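PDB 2WMY: putative acid phosphatase WZB from Escherichia coli, which probably removes phosphate from phosphotyrosine residues of proteins, as a low molecular weight protein tyrosine phosphatase. Local coordinates for residues S40-A51 with L66-F74. The protein carries 1 engineered substitution. Residues are numbered along the deposited sequence; the frame is centred on the assembly and turned at random. Where two conformers were deposited one is given.
Engineered in segment 40-51: Thr-50 (natural residue Ala). With NI (nickel (II) ion), chain J.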
loop_
_atom_site.group_PDB
_atom_site.type_symbol
_atom_site.label_atom_id
_atom_site.label_comp_id
_atom_site.label_asym_id
_atom_site.label_seq_id
_atom_site.Cartn_x
_atom_site.Cartn_y
_atom_site.Cartn_z
ATOM N N SER A 40 5.023 -3.606 3.321
ATOM C CA SER A 40 3.591 -3.684 3.089
ATOM C C SER A 40 2.981 -4.939 3.691
ATOM O O SER A 40 3.663 -5.945 3.875
ATOM C CB SER A 40 3.307 -3.658 1.588
ATOM O OG SER A 40 3.857 -4.800 0.961
ATOM N N ALA A 41 1.687 -4.877 3.979
ATOM C CA ALA A 41 0.969 -6.014 4.562
ATOM C C ALA A 41 -0.532 -5.852 4.350
ATOM O O ALA A 41 -0.995 -4.822 3.858
ATOM C CB ALA A 41 1.288 -6.150 6.041
ATOM N N GLY A 42 -1.295 -6.873 4.716
ATOM C CA GLY A 42 -2.714 -6.874 4.432
ATOM C C GLY A 42 -3.566 -7.349 5.583
ATOM O O GLY A 42 -3.228 -8.320 6.268
ATOM N N VAL A 43 -4.683 -6.665 5.803
ATOM C CA VAL A 43 -5.569 -7.037 6.896
ATOM C C VAL A 43 -6.284 -8.364 6.606
ATOM O O VAL A 43 -6.827 -8.982 7.513
ATOM C CB VAL A 43 -6.584 -5.932 7.225
ATOM C CG1 VAL A 43 -5.864 -4.685 7.738
ATOM C CG2 VAL A 43 -7.428 -5.610 6.000
ATOM N N GLY A 44 -6.274 -8.794 5.344
ATOM C CA GLY A 44 -6.808 -10.096 4.960
ATOM C C GLY A 44 -5.838 -10.817 4.041
ATOM O O GLY A 44 -6.207 -11.337 2.993
ATOM N N ALA A 45 -4.579 -10.854 4.449
ATOM C CA ALA A 45 -3.504 -11.184 3.526
ATOM C C ALA A 45 -3.530 -12.628 3.058
ATOM O O ALA A 45 -3.921 -13.530 3.798
ATOM C CB ALA A 45 -2.148 -10.852 4.142
ATOM N N LEU A 46 -3.117 -12.831 1.815
ATOM C CA LEU A 46 -2.861 -14.169 1.301
ATOM C C LEU A 46 -1.385 -14.477 1.558
ATOM O O LEU A 46 -0.522 -14.195 0.726
ATOM C CB LEU A 46 -3.213 -14.263 -0.192
ATOM C CG LEU A 46 -4.687 -14.017 -0.564
ATOM C CD1 LEU A 46 -4.897 -14.200 -2.059
ATOM C CD2 LEU A 46 -5.617 -14.940 0.213
ATOM N N VAL A 47 -1.113 -15.045 2.728
ATOM C CA VAL A 47 0.248 -15.161 3.242
ATOM C C VAL A 47 1.122 -16.076 2.397
ATOM O O VAL A 47 0.740 -17.214 2.093
ATOM C CB VAL A 47 0.254 -15.612 4.724
ATOM C CG1 VAL A 47 1.689 -15.655 5.284
ATOM C CG2 VAL A 47 -0.609 -14.676 5.548
ATOM N N ASP A 48 2.287 -15.549 2.017
ATOM C CA ASP A 48 3.273 -16.266 1.206
ATOM C C ASP A 48 2.925 -16.336 -0.283
ATOM O O ASP A 48 3.669 -16.912 -1.076
ATOM C CB ASP A 48 3.545 -17.659 1.778
ATOM C CG ASP A 48 4.186 -17.593 3.145
ATOM O OD1 ASP A 48 4.969 -16.649 3.371
ATOM O OD2 ASP A 48 3.914 -18.474 3.989
ATOM N N HIS A 49 1.805 -15.725 -0.660
ATOM C CA HIS A 49 1.435 -15.628 -2.069
ATOM C C HIS A 49 2.182 -14.519 -2.774
ATOM O O HIS A 49 2.391 -13.438 -2.216
ATOM C CB HIS A 49 -0.060 -15.380 -2.219
ATOM C CG HIS A 49 -0.897 -16.584 -1.939
ATOM N ND1 HIS A 49 -1.958 -16.953 -2.734
ATOM C CD2 HIS A 49 -0.828 -17.504 -0.951
ATOM C CE1 HIS A 49 -2.509 -18.050 -2.247
ATOM N NE2 HIS A 49 -1.847 -18.398 -1.162
ATOM N N THR A 50 2.571 -14.791 -4.015
ATOM C CA THR A 50 3.216 -13.799 -4.853
ATOM C C THR A 50 2.206 -12.695 -5.200
ATOM O O THR A 50 1.015 -12.820 -4.909
ATOM C CB THR A 50 3.749 -14.457 -6.141
ATOM O OG1 THR A 50 4.746 -13.621 -6.741
ATOM C CG2 THR A 50 2.610 -14.713 -7.122
ATOM N N ALA A 51 2.678 -11.617 -5.813
ATOM C CA ALA A 51 1.788 -10.548 -6.236
ATOM C C ALA A 51 0.795 -11.082 -7.261
ATOM O O ALA A 51 1.102 -12.010 -8.002
ATOM C CB ALA A 51 2.589 -9.391 -6.825
ATOM N N LEU A 66 7.608 -5.722 -9.346
ATOM C CA LEU A 66 7.008 -6.276 -8.133
ATOM C C LEU A 66 7.709 -7.552 -7.678
ATOM O O LEU A 66 7.258 -8.235 -6.759
ATOM C CB LEU A 66 5.527 -6.568 -8.370
ATOM C CG LEU A 66 4.505 -5.535 -7.887
ATOM C CD1 LEU A 66 4.967 -4.108 -8.134
ATOM C CD2 LEU A 66 3.142 -5.801 -8.520
ATOM N N LYS A 67 8.825 -7.875 -8.311
ATOM C CA LYS A 67 9.438 -9.174 -8.083
ATOM C C LYS A 67 9.990 -9.327 -6.672
ATOM O O LYS A 67 10.496 -8.376 -6.081
ATOM C CB LYS A 67 10.495 -9.472 -9.150
ATOM C CG LYS A 67 9.892 -9.752 -10.521
ATOM C CD LYS A 67 10.958 -9.895 -11.597
ATOM C CE LYS A 67 10.357 -10.428 -12.882
ATOM N NZ LYS A 67 11.378 -11.093 -13.737
ATOM N N GLY A 68 9.865 -10.532 -6.131
ATOM C CA GLY A 68 10.338 -10.817 -4.793
ATOM C C GLY A 68 9.277 -10.616 -3.732
ATOM O O GLY A 68 9.522 -10.862 -2.553
ATOM N N HIS A 69 8.092 -10.174 -4.143
ATOM C CA HIS A 69 7.052 -9.862 -3.176
ATOM C C HIS A 69 6.484 -11.109 -2.520
ATOM O O HIS A 69 6.413 -12.166 -3.135
ATOM C CB HIS A 69 5.911 -9.076 -3.813
ATOM C CG HIS A 69 4.758 -8.871 -2.887
ATOM N ND1 HIS A 69 4.771 -7.923 -1.889
ATOM C CD2 HIS A 69 3.571 -9.517 -2.781
ATOM C CE1 HIS A 69 3.636 -7.981 -1.218
ATOM N NE2 HIS A 69 2.891 -8.939 -1.740
ATOM N N ARG A 70 6.053 -10.964 -1.274
ATOM C CA ARG A 70 5.498 -12.072 -0.512
ATOM C C ARG A 70 4.329 -11.570 0.331
ATOM O O ARG A 70 4.497 -10.669 1.150
ATOM C CB ARG A 70 6.590 -12.654 0.387
ATOM C CG ARG A 70 6.100 -13.581 1.471
ATOM C CD ARG A 70 7.250 -14.001 2.374
ATOM N NE ARG A 70 8.351 -14.570 1.608
ATOM C CZ ARG A 70 8.437 -15.850 1.259
ATOM N NH1 ARG A 70 9.480 -16.280 0.552
ATOM N NH2 ARG A 70 7.481 -16.701 1.614
ATOM N N GLY A 71 3.145 -12.141 0.134
ATOM C CA GLY A 71 1.978 -11.720 0.892
ATOM C C GLY A 71 2.227 -11.818 2.391
ATOM O O GLY A 71 2.687 -12.848 2.873
ATOM N N THR A 72 1.921 -10.750 3.119
ATOM C CA THR A 72 2.224 -10.659 4.547
ATOM C C THR A 72 1.024 -10.165 5.341
ATOM O O THR A 72 0.346 -9.219 4.940
ATOM C CB THR A 72 3.395 -9.696 4.801
ATOM O OG1 THR A 72 4.555 -10.147 4.089
ATOM C CG2 THR A 72 3.714 -9.587 6.294
ATOM N N LYS A 73 0.768 -10.815 6.471
ATOM C CA LYS A 73 -0.378 -10.483 7.311
ATOM C C LYS A 73 -0.077 -9.274 8.177
ATOM O O LYS A 73 0.969 -9.221 8.819
ATOM C CB LYS A 73 -0.734 -11.674 8.207
ATOM C CG LYS A 73 -1.872 -11.422 9.178
ATOM C CD LYS A 73 -3.179 -11.195 8.442
ATOM C CE LYS A 73 -4.359 -11.139 9.408
ATOM N NZ LYS A 73 -4.637 -12.460 10.042
ATOM N N PHE A 74 -0.992 -8.305 8.194
ATOM C CA PHE A 74 -0.866 -7.162 9.096
ATOM C C PHE A 74 -1.189 -7.535 10.545
ATOM O O PHE A 74 -2.190 -8.205 10.815
ATOM C CB PHE A 74 -1.772 -6.007 8.672
ATOM C CG PHE A 74 -1.774 -4.862 9.650
ATOM C CD1 PHE A 74 -0.806 -3.878 9.584
ATOM C CD2 PHE A 74 -2.726 -4.788 10.656
ATOM C CE1 PHE A 74 -0.801 -2.820 10.496
ATOM C CE2 PHE A 74 -2.719 -3.741 11.567
ATOM C CZ PHE A 74 -1.758 -2.751 11.481
HETATM NI NI NI J . -1.768 -20.335 0.010
HETATM O O HOH W 1 4.583 -7.855 2.254
HETATM O O HOH W 2 -1.348 -19.101 2.013
#
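Arg-70 sends its CG away from its own backbone N (chi1 166°) and then bends at chi3 (-54°), which swings the guanidinium over to Asp-48; the aspartate leans alongside it, pointing the same way. NH2 gives a salt bridge of 3.1 Å to Asp-48 OD1, reached in the guanidinium plane but from above the carboxylate, the two planes standing 78° apart. Just behind this exposed pair the backbones lock together. In the type II turn from Leu-46 to His-49, Asp-48 N donates almost straight to Gly-71 O (2.9 Å), while Gly-71 N returns a bond of 2.8 Å to His-49 O. Gly-71 packs close here, its CA 3.5 Å from Leu-46 O in a CA-H...O contact. The same turn carries a nickel ion, bound by His-49 NE2 (2.3 Å) and by a water that donates to Val-47 O.

Further along, the 66-74 loop runs beside the end of strand 37-42, an outermost strand of the four-stranded parallel sheet of the low molecular weight phosphatase fold. Gly-42 forms a single beta bridge with Lys-73, its N donating to Thr-72 O and its O accepting from Phe-74 N at 3.0 Å, the donor standing above the carbonyl plane. Gly-42 lies close to Cys-15, the predicted nucleophile, which puts this bridge at the edge of the probable active site. Ala-41 CB packs on Phe-74 CB, and the phenylalanine ring continues inward to Ile-14 and Ile-96. Toward the other end His-69 is buried, with Ser-40 OG in its ring plane, 3.9 Å from CE1; His-69 NE2 bonds to the backbone O of Asn-18, and Ser-40 OG is held by Glu-26 and by the side-chain amide of Asn-18. Beyond them Ala-51 CB rests on Leu-66 CD2 at 4.0 Å, next to helix 53-61.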